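Local coordinates for protein alginate lyase (PDB 3NNB) that probably cleaves alginate, a uronic acid polysaccharide, by beta-elimination, at residues Gly67-Pro72 with Gly87-Glu92. Sequence-based numbering, arbitrary orientation.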
ATOM      1  N   GLY A  67     -10.438 -14.091   0.229  1.00  8.90           N
ATOM      2  CA  GLY A  67     -10.617 -13.199   1.373  1.00  8.87           C
ATOM      3  C   GLY A  67      -9.797 -13.734   2.554  1.00  7.04           C
ATOM      4  O   GLY A  67     -10.016 -14.883   2.995  1.00  8.11           O
ATOM      5  N   PRO A  68      -8.837 -12.951   3.072  1.00  6.61           N
ATOM      6  CA  PRO A  68      -7.888 -13.561   4.016  1.00  6.86           C
ATOM      7  C   PRO A  68      -8.486 -14.042   5.327  1.00  8.22           C
ATOM      8  O   PRO A  68      -7.937 -14.953   5.926  1.00  8.25           O
ATOM      9  CB  PRO A  68      -6.910 -12.437   4.304  1.00  9.54           C
ATOM     10  CG  PRO A  68      -6.906 -11.699   3.081  1.00 15.70           C
ATOM     11  CD  PRO A  68      -8.309 -11.674   2.572  1.00  9.84           C
ATOM     12  N   TYR A  69      -9.591 -13.433   5.772  1.00  7.08           N
ATOM     13  CA  TYR A  69     -10.176 -13.776   7.076  1.00  8.10           C
ATOM     14  C   TYR A  69     -11.270 -14.838   7.006  1.00  7.60           C
ATOM     15  O   TYR A  69     -12.039 -15.012   7.963  1.00  8.13           O
ATOM     16  CB  TYR A  69     -10.711 -12.529   7.746  1.00  9.79           C
ATOM     17  CG  TYR A  69      -9.677 -11.439   7.985  1.00  7.51           C
ATOM     18  CD1 TYR A  69      -8.355 -11.710   8.327  1.00  8.08           C
ATOM     19  CD2 TYR A  69     -10.067 -10.107   7.913  1.00 11.19           C
ATOM     20  CE1 TYR A  69      -7.435 -10.656   8.576  1.00 10.22           C
ATOM     21  CE2 TYR A  69      -9.138  -9.059   8.157  1.00 10.22           C
ATOM     22  CZ  TYR A  69      -7.853  -9.353   8.504  1.00 11.56           C
ATOM     23  OH  TYR A  69      -6.960  -8.304   8.741  1.00 12.26           O
ATOM     24  N   TRP A  70     -11.361 -15.530   5.867  1.00  7.30           N
ATOM     25  CA  TRP A  70     -12.444 -16.492   5.632  1.00  6.77           C
ATOM     26  C   TRP A  70     -11.881 -17.906   5.712  1.00  7.19           C
ATOM     27  O   TRP A  70     -10.867 -18.223   5.071  1.00  7.70           O
ATOM     28  CB  TRP A  70     -13.139 -16.181   4.266  1.00  7.43           C
ATOM     29  CG  TRP A  70     -13.878 -14.876   4.336  1.00  6.68           C
ATOM     30  CD1 TRP A  70     -13.340 -13.606   4.211  1.00 10.87           C
ATOM     31  CD2 TRP A  70     -15.241 -14.691   4.697  1.00  6.94           C
ATOM     32  NE1 TRP A  70     -14.319 -12.665   4.404  1.00  8.77           N
ATOM     33  CE2 TRP A  70     -15.492 -13.292   4.711  1.00  8.96           C
ATOM     34  CE3 TRP A  70     -16.296 -15.568   4.965  1.00  7.36           C
ATOM     35  CZ2 TRP A  70     -16.768 -12.761   4.994  1.00 10.24           C
ATOM     36  CZ3 TRP A  70     -17.557 -15.040   5.240  1.00 11.91           C
ATOM     37  CH2 TRP A  70     -17.776 -13.656   5.239  1.00 11.52           C
ATOM     38  N   TRP A  71     -12.574 -18.733   6.514  1.00  8.65           N
ATOM     39  CA  TRP A  71     -12.138 -20.075   6.893  1.00  8.51           C
ATOM     40  C   TRP A  71     -13.241 -21.103   6.704  1.00  8.22           C
ATOM     41  O   TRP A  71     -14.416 -20.775   6.795  1.00  8.87           O
ATOM     42  CB  TRP A  71     -11.779 -20.132   8.394  1.00  9.14           C
ATOM     43  CG  TRP A  71     -10.620 -19.262   8.810  1.00  5.57           C
ATOM     44  CD1 TRP A  71     -10.597 -17.903   8.873  1.00  8.38           C
ATOM     45  CD2 TRP A  71      -9.335 -19.712   9.230  1.00  9.39           C
ATOM     46  NE1 TRP A  71      -9.348 -17.466   9.309  1.00  8.26           N
ATOM     47  CE2 TRP A  71      -8.558 -18.559   9.528  1.00  7.41           C
ATOM     48  CE3 TRP A  71      -8.744 -20.975   9.361  1.00  9.18           C
ATOM     49  CZ2 TRP A  71      -7.252 -18.651  10.001  1.00  8.84           C
ATOM     50  CZ3 TRP A  71      -7.439 -21.051   9.827  1.00  7.58           C
ATOM     51  CH2 TRP A  71      -6.714 -19.913  10.107  1.00  7.45           C
ATOM     52  N   PRO A  72     -12.848 -22.374   6.492  1.00  7.64           N
ATOM     53  CA  PRO A  72     -13.858 -23.445   6.474  1.00  8.49           C
ATOM     54  C   PRO A  72     -14.670 -23.486   7.762  1.00 10.39           C
ATOM     55  O   PRO A  72     -14.115 -23.299   8.853  1.00 10.25           O
ATOM     56  CB  PRO A  72     -13.041 -24.736   6.303  1.00 11.04           C
ATOM     57  CG  PRO A  72     -11.685 -24.327   5.889  1.00 10.81           C
ATOM     58  CD  PRO A  72     -11.480 -22.865   6.259  1.00  7.73           C
ATOM     59  N   GLY A  87      -9.366 -10.733  11.519  1.00  7.96           N
ATOM     60  CA  GLY A  87      -8.007 -10.590  11.988  1.00  9.38           C
ATOM     61  C   GLY A  87      -7.154 -11.837  11.963  1.00  9.72           C
ATOM     62  O   GLY A  87      -5.960 -11.781  12.253  1.00 10.80           O
ATOM     63  N   GLN A  88      -7.755 -12.974  11.624  1.00  9.13           N
ATOM     64  CA  GLN A  88      -7.042 -14.255  11.565  1.00  7.53           C
ATOM     65  C   GLN A  88      -6.937 -14.711  10.119  1.00  8.12           C
ATOM     66  O   GLN A  88      -7.965 -15.011   9.495  1.00  8.75           O
ATOM     67  CB  GLN A  88      -7.764 -15.305  12.428  1.00  8.69           C
ATOM     68  CG  GLN A  88      -7.918 -14.900  13.910  1.00 11.95           C
ATOM     69  CD  GLN A  88      -8.441 -16.045  14.774  1.00 12.40           C
ATOM     70  OE1 GLN A  88      -7.752 -17.024  14.977  1.00 14.50           O
ATOM     71  NE2 GLN A  88      -9.650 -15.928  15.245  1.00 12.60           N
ATOM     72  N   ARG A  89      -5.707 -14.719   9.593  1.00  8.97           N
ATOM     73  CA  ARG A  89      -5.448 -14.976   8.188  0.70  8.74           C
ATOM     74  C   ARG A  89      -5.366 -16.484   7.876  1.00  8.40           C
ATOM     75  O   ARG A  89      -4.490 -17.212   8.392  1.00  9.57           O
ATOM     76  CB  ARG A  89      -4.189 -14.237   7.686  0.70  9.37           C
ATOM     77  CG  ARG A  89      -4.334 -12.724   7.661  0.70 18.03           C
ATOM     78  CD  ARG A  89      -3.057 -12.006   7.147  0.70 26.66           C
ATOM     79  NE  ARG A  89      -2.867 -12.110   5.693  0.70 25.43           N
ATOM     80  CZ  ARG A  89      -3.292 -11.240   4.770  0.70 22.41           C
ATOM     81  NH1 ARG A  89      -3.971 -10.148   5.105  0.70 27.92           N
ATOM     82  NH2 ARG A  89      -3.039 -11.477   3.471  0.70 25.28           N
ATOM     83  N   ASN A  90      -6.255 -16.938   7.007  1.00  7.85           N
ATOM     84  CA  ASN A  90      -6.295 -18.348   6.625  1.00  7.75           C
ATOM     85  C   ASN A  90      -5.124 -18.697   5.703  1.00 11.12           C
ATOM     86  O   ASN A  90      -4.962 -18.098   4.666  1.00 10.03           O
ATOM     87  CB  ASN A  90      -7.596 -18.613   5.900  1.00  8.38           C
ATOM     88  CG  ASN A  90      -7.736 -20.044   5.433  1.00  6.27           C
ATOM     89  OD1 ASN A  90      -6.782 -20.853   5.489  1.00  8.82           O
ATOM     90  ND2 ASN A  90      -8.926 -20.346   4.884  1.00  6.59           N
ATOM     91  N   PRO A  91      -4.239 -19.587   6.145  1.00  9.96           N
ATOM     92  CA  PRO A  91      -3.056 -19.843   5.318  1.00 11.46           C
ATOM     93  C   PRO A  91      -3.367 -20.401   3.932  1.00 10.99           C
ATOM     94  O   PRO A  91      -2.477 -20.389   3.080  1.00 10.46           O
ATOM     95  CB  PRO A  91      -2.244 -20.820   6.167  1.00 12.87           C
ATOM     96  CG  PRO A  91      -3.180 -21.381   7.139  1.00 13.54           C
ATOM     97  CD  PRO A  91      -4.223 -20.335   7.406  1.00  9.71           C
ATOM     98  N   GLU A  92      -4.569 -20.916   3.709  1.00  8.91           N
ATOM     99  CA  GLU A  92      -4.994 -21.348   2.362  1.00 10.93           C
ATOM    100  C   GLU A  92      -4.852 -20.267   1.347  1.00 10.81           C
ATOM    101  O   GLU A  92      -4.744 -20.538   0.179  1.00 10.97           O
ATOM    102  CB  GLU A  92      -6.479 -21.780   2.349  1.00 11.66           C
ATOM    103  CG  GLU A  92      -6.727 -23.068   3.047  1.00 16.14           C
ATOM    104  CD  GLU A  92      -8.144 -23.540   2.844  1.00 23.03           C
ATOM    105  OE1 GLU A  92      -9.098 -22.792   3.112  1.00 12.94           O
ATOM    106  OE2 GLU A  92      -8.309 -24.687   2.440  1.00 24.44           O
TER
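The indole of W71 takes CA and CB of N90 over one face, with N90 CA 3.8 Å from the centroid of its six-membered ring in a CH-pi contact, and meets Q88 O at its edge. Over the centre of the Y69 ring sits G87 N, with G87 CA beside it as a second CH-pi contact and Q88 O at the ring edge. This pairing illustrates how an Asx turn can shape a loop while other bonds tie it down: strand 70-71 pairs antiparallel with 83-84, and the chain then folds back so that 87-92 lies against the type I turn G67-W70 and strand 70-71, near the protein surface. W71 NE1 donates to Q88 O at 2.8 Å, within the indole plane but from above the carbonyl plane. Replacing W71 with a leucine is likely to leave Q88 O without its indole donor and N90 without its flat support. N90 N bonds almost straight to P68 O (2.8 Å). With CG anti to the backbone N (chi1 179°), the N90 amide stacks on the indole, the planes 14° apart. ND2 donates both to E92 OE1, which Y82 OH also holds, and to W70 O, 2.9 Å away on a lone pair; OD1 closes the Asx turn by accepting from E92 N at 2.8 Å.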